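Local coordinates for putative aminooxidase (Propionibacterium acnes, PDB 2BA9), which probably isomerises polyunsaturated fatty acids such as linoleic acid to conjugated linoleic acid, using bound FAD within a flavin-containing amine oxidoreductase fold, at residues Tyr51-Ile61 and Tyr314-Ile324. Residues are numbered along the deposited sequence; the frame is centred on the assembly and turned at random.
With FAD (flavin-adenine dinucleotide), chain D.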
loop_
_atom_site.group_PDB
_atom_site.type_symbol
_atom_site.label_atom_id
_atom_site.label_comp_id
_atom_site.label_asym_id
_atom_site.label_seq_id
_atom_site.Cartn_x
_atom_site.Cartn_y
_atom_site.Cartn_z
ATOM N N TYR A 51 9.286 -1.403 21.208
ATOM C CA TYR A 51 10.222 -0.501 21.862
ATOM C C TYR A 51 9.620 -0.064 23.186
ATOM O O TYR A 51 8.534 0.474 23.201
ATOM C CB TYR A 51 10.514 0.731 21.006
ATOM C CG TYR A 51 11.588 1.640 21.606
ATOM C CD1 TYR A 51 12.925 1.247 21.616
ATOM C CD2 TYR A 51 11.270 2.875 22.153
ATOM C CE1 TYR A 51 13.914 2.051 22.156
ATOM C CE2 TYR A 51 12.273 3.706 22.704
ATOM C CZ TYR A 51 13.588 3.277 22.705
ATOM O OH TYR A 51 14.598 4.059 23.225
ATOM N N HIS A 52 10.354 -0.287 24.276
ATOM C CA HIS A 52 9.930 0.076 25.629
ATOM C C HIS A 52 8.491 -0.360 25.940
ATOM O O HIS A 52 7.663 0.456 26.337
ATOM C CB HIS A 52 10.112 1.589 25.860
ATOM C CG HIS A 52 11.536 2.009 26.093
ATOM N ND1 HIS A 52 11.879 3.285 26.494
ATOM C CD2 HIS A 52 12.700 1.321 26.000
ATOM C CE1 HIS A 52 13.193 3.374 26.611
ATOM N NE2 HIS A 52 13.716 2.193 26.327
ATOM N N GLY A 53 8.199 -1.643 25.732
ATOM C CA GLY A 53 6.928 -2.232 26.162
ATOM C C GLY A 53 5.725 -2.000 25.260
ATOM O O GLY A 53 4.626 -2.444 25.573
ATOM N N ARG A 54 5.919 -1.301 24.144
ATOM C CA ARG A 54 4.821 -0.984 23.230
ATOM C C ARG A 54 5.336 -1.087 21.802
ATOM O O ARG A 54 6.540 -1.054 21.563
ATOM C CB ARG A 54 4.253 0.427 23.489
ATOM C CG ARG A 54 3.681 0.622 24.898
ATOM C CD ARG A 54 2.763 1.828 25.033
ATOM N NE ARG A 54 3.487 3.035 25.405
ATOM C CZ ARG A 54 2.929 4.172 25.834
ATOM N NH1 ARG A 54 1.605 4.279 25.974
ATOM N NH2 ARG A 54 3.707 5.208 26.138
ATOM N N ARG A 55 4.415 -1.239 20.867
ATOM C CA ARG A 55 4.779 -1.414 19.479
ATOM C C ARG A 55 4.626 -0.125 18.698
ATOM O O ARG A 55 3.649 0.611 18.852
ATOM C CB ARG A 55 3.951 -2.533 18.835
ATOM C CG ARG A 55 4.099 -3.878 19.548
ATOM C CD ARG A 55 3.158 -4.925 19.022
ATOM N NE ARG A 55 3.585 -5.476 17.737
ATOM C CZ ARG A 55 3.048 -6.546 17.153
ATOM N NH1 ARG A 55 2.046 -7.206 17.722
ATOM N NH2 ARG A 55 3.519 -6.969 15.991
ATOM N N TYR A 56 5.590 0.130 17.829
ATOM C CA TYR A 56 5.491 1.243 16.906
ATOM C C TYR A 56 5.331 0.690 15.493
ATOM O O TYR A 56 5.485 -0.514 15.270
ATOM C CB TYR A 56 6.706 2.166 17.023
ATOM C CG TYR A 56 8.034 1.522 16.710
ATOM C CD1 TYR A 56 8.611 1.650 15.454
ATOM C CD2 TYR A 56 8.726 0.802 17.674
ATOM C CE1 TYR A 56 9.845 1.083 15.163
ATOM C CE2 TYR A 56 9.954 0.230 17.395
ATOM C CZ TYR A 56 10.507 0.372 16.135
ATOM O OH TYR A 56 11.727 -0.199 15.855
ATOM N N GLU A 57 5.015 1.574 14.553
ATOM C CA GLU A 57 4.724 1.170 13.194
ATOM C C GLU A 57 5.885 1.596 12.298
ATOM O O GLU A 57 6.237 2.788 12.203
ATOM C CB GLU A 57 3.412 1.792 12.702
ATOM C CG GLU A 57 2.143 1.462 13.514
ATOM C CD GLU A 57 1.547 0.081 13.226
ATOM O OE1 GLU A 57 2.312 -0.861 12.881
ATOM O OE2 GLU A 57 0.297 -0.065 13.339
ATOM N N MET A 58 6.499 0.611 11.668
ATOM C CA MET A 58 7.431 0.850 10.582
ATOM C C MET A 58 6.704 0.852 9.234
ATOM O O MET A 58 7.258 1.283 8.218
ATOM C CB MET A 58 8.555 -0.195 10.604
ATOM C CG MET A 58 9.613 0.092 11.671
ATOM S SD MET A 58 10.483 1.691 11.498
ATOM C CE MET A 58 11.104 1.511 9.819
ATOM N N GLY A 59 5.457 0.397 9.222
ATOM C CA GLY A 59 4.658 0.377 7.988
ATOM C C GLY A 59 3.271 0.971 8.166
ATOM O O GLY A 59 3.110 2.028 8.807
ATOM N N ALA A 60 2.267 0.285 7.605
ATOM C CA ALA A 60 0.876 0.684 7.748
ATOM C C ALA A 60 0.532 1.034 9.179
ATOM O O ALA A 60 0.987 0.378 10.123
ATOM C CB ALA A 60 -0.067 -0.411 7.235
ATOM N N ILE A 61 -0.282 2.081 9.306
ATOM C CA ILE A 61 -0.794 2.573 10.569
ATOM C C ILE A 61 -2.321 2.444 10.664
ATOM O O ILE A 61 -2.855 2.028 11.690
ATOM C CB ILE A 61 -0.489 4.074 10.742
ATOM C CG1 ILE A 61 1.007 4.346 10.541
ATOM C CG2 ILE A 61 -0.996 4.558 12.106
ATOM C CD1 ILE A 61 1.366 5.834 10.444
ATOM N N TYR A 314 4.764 10.905 12.333
ATOM C CA TYR A 314 3.728 10.265 13.129
ATOM C C TYR A 314 3.993 10.313 14.636
ATOM O O TYR A 314 4.978 9.747 15.122
ATOM C CB TYR A 314 3.597 8.820 12.649
ATOM C CG TYR A 314 2.609 7.943 13.379
ATOM C CD1 TYR A 314 1.413 8.441 13.874
ATOM C CD2 TYR A 314 2.870 6.596 13.531
ATOM C CE1 TYR A 314 0.514 7.612 14.536
ATOM C CE2 TYR A 314 1.998 5.768 14.172
ATOM C CZ TYR A 314 0.819 6.273 14.681
ATOM O OH TYR A 314 -0.045 5.419 15.303
ATOM N N HIS A 315 3.095 11.004 15.346
ATOM C CA HIS A 315 3.019 11.058 16.809
ATOM C C HIS A 315 2.060 9.972 17.326
ATOM O O HIS A 315 0.852 10.096 17.196
ATOM C CB HIS A 315 2.521 12.464 17.222
ATOM C CG HIS A 315 2.457 12.712 18.705
ATOM N ND1 HIS A 315 1.265 12.794 19.393
ATOM C CD2 HIS A 315 3.431 12.951 19.617
ATOM C CE1 HIS A 315 1.506 13.053 20.669
ATOM N NE2 HIS A 315 2.814 13.151 20.833
ATOM N N ARG A 316 2.597 8.921 17.938
ATOM C CA ARG A 316 1.796 7.712 18.244
ATOM C C ARG A 316 1.390 7.580 19.717
ATOM O O ARG A 316 0.197 7.434 20.038
ATOM C CB ARG A 316 2.560 6.453 17.805
ATOM C CG ARG A 316 1.863 5.114 18.123
ATOM C CD ARG A 316 2.427 4.007 17.237
ATOM N NE ARG A 316 2.010 2.646 17.583
ATOM C CZ ARG A 316 0.887 2.056 17.173
ATOM N NH1 ARG A 316 -0.004 2.710 16.437
ATOM N NH2 ARG A 316 0.636 0.799 17.514
ATOM N N TRP A 317 2.391 7.596 20.601
ATOM C CA TRP A 317 2.169 7.474 22.030
ATOM C C TRP A 317 2.327 8.838 22.667
ATOM O O TRP A 317 3.445 9.311 22.869
ATOM C CB TRP A 317 3.165 6.483 22.640
ATOM C CG TRP A 317 3.084 5.108 22.027
ATOM C CD1 TRP A 317 4.059 4.466 21.309
ATOM C CD2 TRP A 317 1.967 4.215 22.075
ATOM N NE1 TRP A 317 3.617 3.233 20.916
ATOM C CE2 TRP A 317 2.334 3.052 21.364
ATOM C CE3 TRP A 317 0.692 4.283 22.647
ATOM C CZ2 TRP A 317 1.479 1.961 21.224
ATOM C CZ3 TRP A 317 -0.163 3.194 22.501
ATOM C CH2 TRP A 317 0.237 2.051 21.793
ATOM N N ALA A 318 1.200 9.471 22.971
ATOM C CA ALA A 318 1.171 10.868 23.409
ATOM C C ALA A 318 1.702 11.057 24.831
ATOM O O ALA A 318 2.175 12.137 25.191
ATOM C CB ALA A 318 -0.265 11.427 23.300
ATOM N N ASP A 319 1.638 9.996 25.627
ATOM C CA ASP A 319 1.978 10.076 27.034
ATOM C C ASP A 319 3.456 9.858 27.363
ATOM O O ASP A 319 3.831 9.916 28.530
ATOM C CB ASP A 319 1.140 9.068 27.814
ATOM C CG ASP A 319 1.395 7.652 27.377
ATOM O OD1 ASP A 319 1.416 7.427 26.155
ATOM O OD2 ASP A 319 1.585 6.773 28.241
ATOM N N ASP A 320 4.302 9.623 26.369
ATOM C CA ASP A 320 5.712 9.338 26.662
ATOM C C ASP A 320 6.635 10.032 25.668
ATOM O O ASP A 320 6.725 9.606 24.528
ATOM C CB ASP A 320 5.941 7.818 26.670
ATOM C CG ASP A 320 7.394 7.429 26.898
ATOM O OD1 ASP A 320 8.272 8.320 26.940
ATOM O OD2 ASP A 320 7.662 6.213 27.036
ATOM N N PRO A 321 7.356 11.082 26.112
ATOM C CA PRO A 321 8.227 11.849 25.212
ATOM C C PRO A 321 9.493 11.144 24.766
ATOM O O PRO A 321 10.281 11.725 24.000
ATOM C CB PRO A 321 8.608 13.086 26.030
ATOM C CG PRO A 321 7.818 13.017 27.287
ATOM C CD PRO A 321 7.391 11.610 27.483
ATOM N N HIS A 322 9.694 9.924 25.255
ATOM C CA HIS A 322 10.855 9.122 24.904
ATOM C C HIS A 322 10.456 7.965 23.990
ATOM O O HIS A 322 11.251 7.036 23.791
ATOM C CB HIS A 322 11.533 8.601 26.174
ATOM C CG HIS A 322 11.899 9.682 27.138
ATOM N ND1 HIS A 322 12.699 10.747 26.788
ATOM C CD2 HIS A 322 11.563 9.874 28.433
ATOM C CE1 HIS A 322 12.842 11.549 27.826
ATOM N NE2 HIS A 322 12.171 11.037 28.841
ATOM N N GLN A 323 9.238 8.023 23.438
ATOM C CA GLN A 323 8.769 7.017 22.471
ATOM C C GLN A 323 9.089 7.399 21.024
ATOM O O GLN A 323 9.544 8.518 20.739
ATOM C CB GLN A 323 7.251 6.758 22.623
ATOM C CG GLN A 323 6.916 5.556 23.505
ATOM C CD GLN A 323 7.362 4.226 22.915
ATOM O OE1 GLN A 323 7.647 4.120 21.712
ATOM N NE2 GLN A 323 7.401 3.184 23.763
ATOM N N ILE A 324 8.820 6.456 20.115
ATOM C CA ILE A 324 9.189 6.596 18.709
ATOM C C ILE A 324 8.276 7.530 17.938
ATOM O O ILE A 324 7.044 7.468 18.052
ATOM C CB ILE A 324 9.221 5.219 17.995
ATOM C CG1 ILE A 324 10.291 4.310 18.619
ATOM C CG2 ILE A 324 9.526 5.365 16.509
ATOM C CD1 ILE A 324 11.701 4.868 18.512
HETATM P PA FAD D . 3.514 -6.860 1.325
HETATM O O1A FAD D . 2.855 -6.218 2.510
HETATM O O2A FAD D . 4.746 -6.172 0.774
HETATM O O5B FAD D . 3.971 -8.339 1.735
HETATM C C5B FAD D . 4.565 -9.136 0.737
HETATM C C4B FAD D . 5.143 -10.393 1.353
HETATM O O4B FAD D . 5.697 -11.190 0.326
HETATM C C3B FAD D . 6.238 -10.079 2.374
HETATM O O3B FAD D . 5.955 -10.722 3.596
HETATM C C2B FAD D . 7.499 -10.579 1.708
HETATM O O2B FAD D . 8.514 -10.951 2.641
HETATM C C1B FAD D . 6.942 -11.671 0.778
HETATM N N9A FAD D . 7.883 -11.933 -0.325
HETATM C C8A FAD D . 8.424 -11.018 -1.204
HETATM N N7A FAD D . 9.267 -11.671 -2.053
HETATM C C5A FAD D . 9.268 -12.992 -1.725
HETATM C C6A FAD D . 9.949 -14.115 -2.237
HETATM N N6A FAD D . 10.493 -14.049 -3.495
HETATM N N1A FAD D . 9.697 -15.363 -1.676
HETATM C C2A FAD D . 8.844 -15.508 -0.592
HETATM N N3A FAD D . 8.183 -14.393 -0.094
HETATM C C4A FAD D . 8.402 -13.160 -0.630
HETATM N N1 FAD D . -1.891 0.397 3.927
HETATM C C2 FAD D . -3.139 0.844 4.315
HETATM O O2 FAD D . -4.141 0.189 4.030
HETATM N N3 FAD D . -3.258 2.040 4.995
HETATM C C4 FAD D . -2.133 2.772 5.315
HETATM O O4 FAD D . -2.275 3.833 5.944
HETATM C C4X FAD D . -0.868 2.314 4.936
HETATM N N5 FAD D . 0.281 3.033 5.219
HETATM C C5X FAD D . 1.541 2.512 4.994
HETATM C C6 FAD D . 2.677 3.195 5.419
HETATM C C7 FAD D . 3.938 2.638 5.219
HETATM C C7M FAD D . 5.141 3.395 5.706
HETATM C C8 FAD D . 4.060 1.406 4.583
HETATM C C8M FAD D . 5.394 0.766 4.340
HETATM C C9 FAD D . 2.918 0.733 4.157
HETATM C C9A FAD D . 1.648 1.279 4.346
HETATM N N10 FAD D . 0.481 0.627 3.904
HETATM C C10 FAD D . -0.761 1.105 4.255
HETATM C "C1'" FAD D . 0.532 -0.364 2.791
HETATM C "C2'" FAD D . 0.337 -1.791 3.288
HETATM O "O2'" FAD D . 1.162 -2.083 4.411
HETATM C "C3'" FAD D . 0.639 -2.724 2.126
HETATM O "O3'" FAD D . -0.104 -2.305 0.979
HETATM C "C4'" FAD D . 0.320 -4.166 2.488
HETATM O "O4'" FAD D . 1.244 -4.674 3.443
HETATM C "C5'" FAD D . 0.319 -4.994 1.211
HETATM O "O5'" FAD D . 0.335 -6.358 1.522
HETATM P P FAD D . 0.891 -7.429 0.439
HETATM O O1P FAD D . 0.868 -8.829 1.021
HETATM O O2P FAD D . 0.060 -7.308 -0.790
HETATM O O3P FAD D . 2.422 -7.035 0.160
HETATM O O HOH W 1 13.747 6.243 24.478
HETATM O O HOH W 2 6.453 1.957 20.580
HETATM O O HOH W 3 6.441 3.905 26.455
HETATM O O HOH W 4 -1.911 1.343 14.310
#
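The guanidinium of R54 lies flat on the indole of W317, joining the two-stranded hairpin 50-51/54-55, closed by a type I' turn, to the loop that links antiparallel strands 310-315 and 325-330 of the mixed sheet in this amine-oxidase-type flavoprotein. The two planes differ by 18°, and R54 CD stands over the six-membered ring of W317, 3.8 Å from its centroid. A bend at chi3 turns the guanidinium along the indole toward D319. R54 NH1 and NH2 each lie 3.2 Å from D319 OD1, a salt bridge gripped end-on at a single oxygen, with the carboxylate nearly perpendicular to the guanidinium (89°).

R316, extended from CG to NE, reaches strand 54-55: R316 NE binds R55 O at 2.9 Å, in the carbonyl plane on a lone pair. W317 NE1 adds a weak bond to the same oxygen. R316 NH2 also reaches W201 O, while NH1 holds Y314 OH in the guanidinium plane. I61 CD1 sits 3.8 Å from the centroid of the Y314 ring, over the face opposite R316 CB. This end of the contact adjoins the FAD pocket, where A60 CA approaches flavin C5X to 3.4 Å.

I324 CG1 lies over the Y56 ring, 4.2 Å from its centroid. At the turn, Q323 NE2 and R54 N approach Y51 O from opposite faces of its carbonyl plane; the NE2 bond is 3.0 Å long, with an N-H...O angle of 164°.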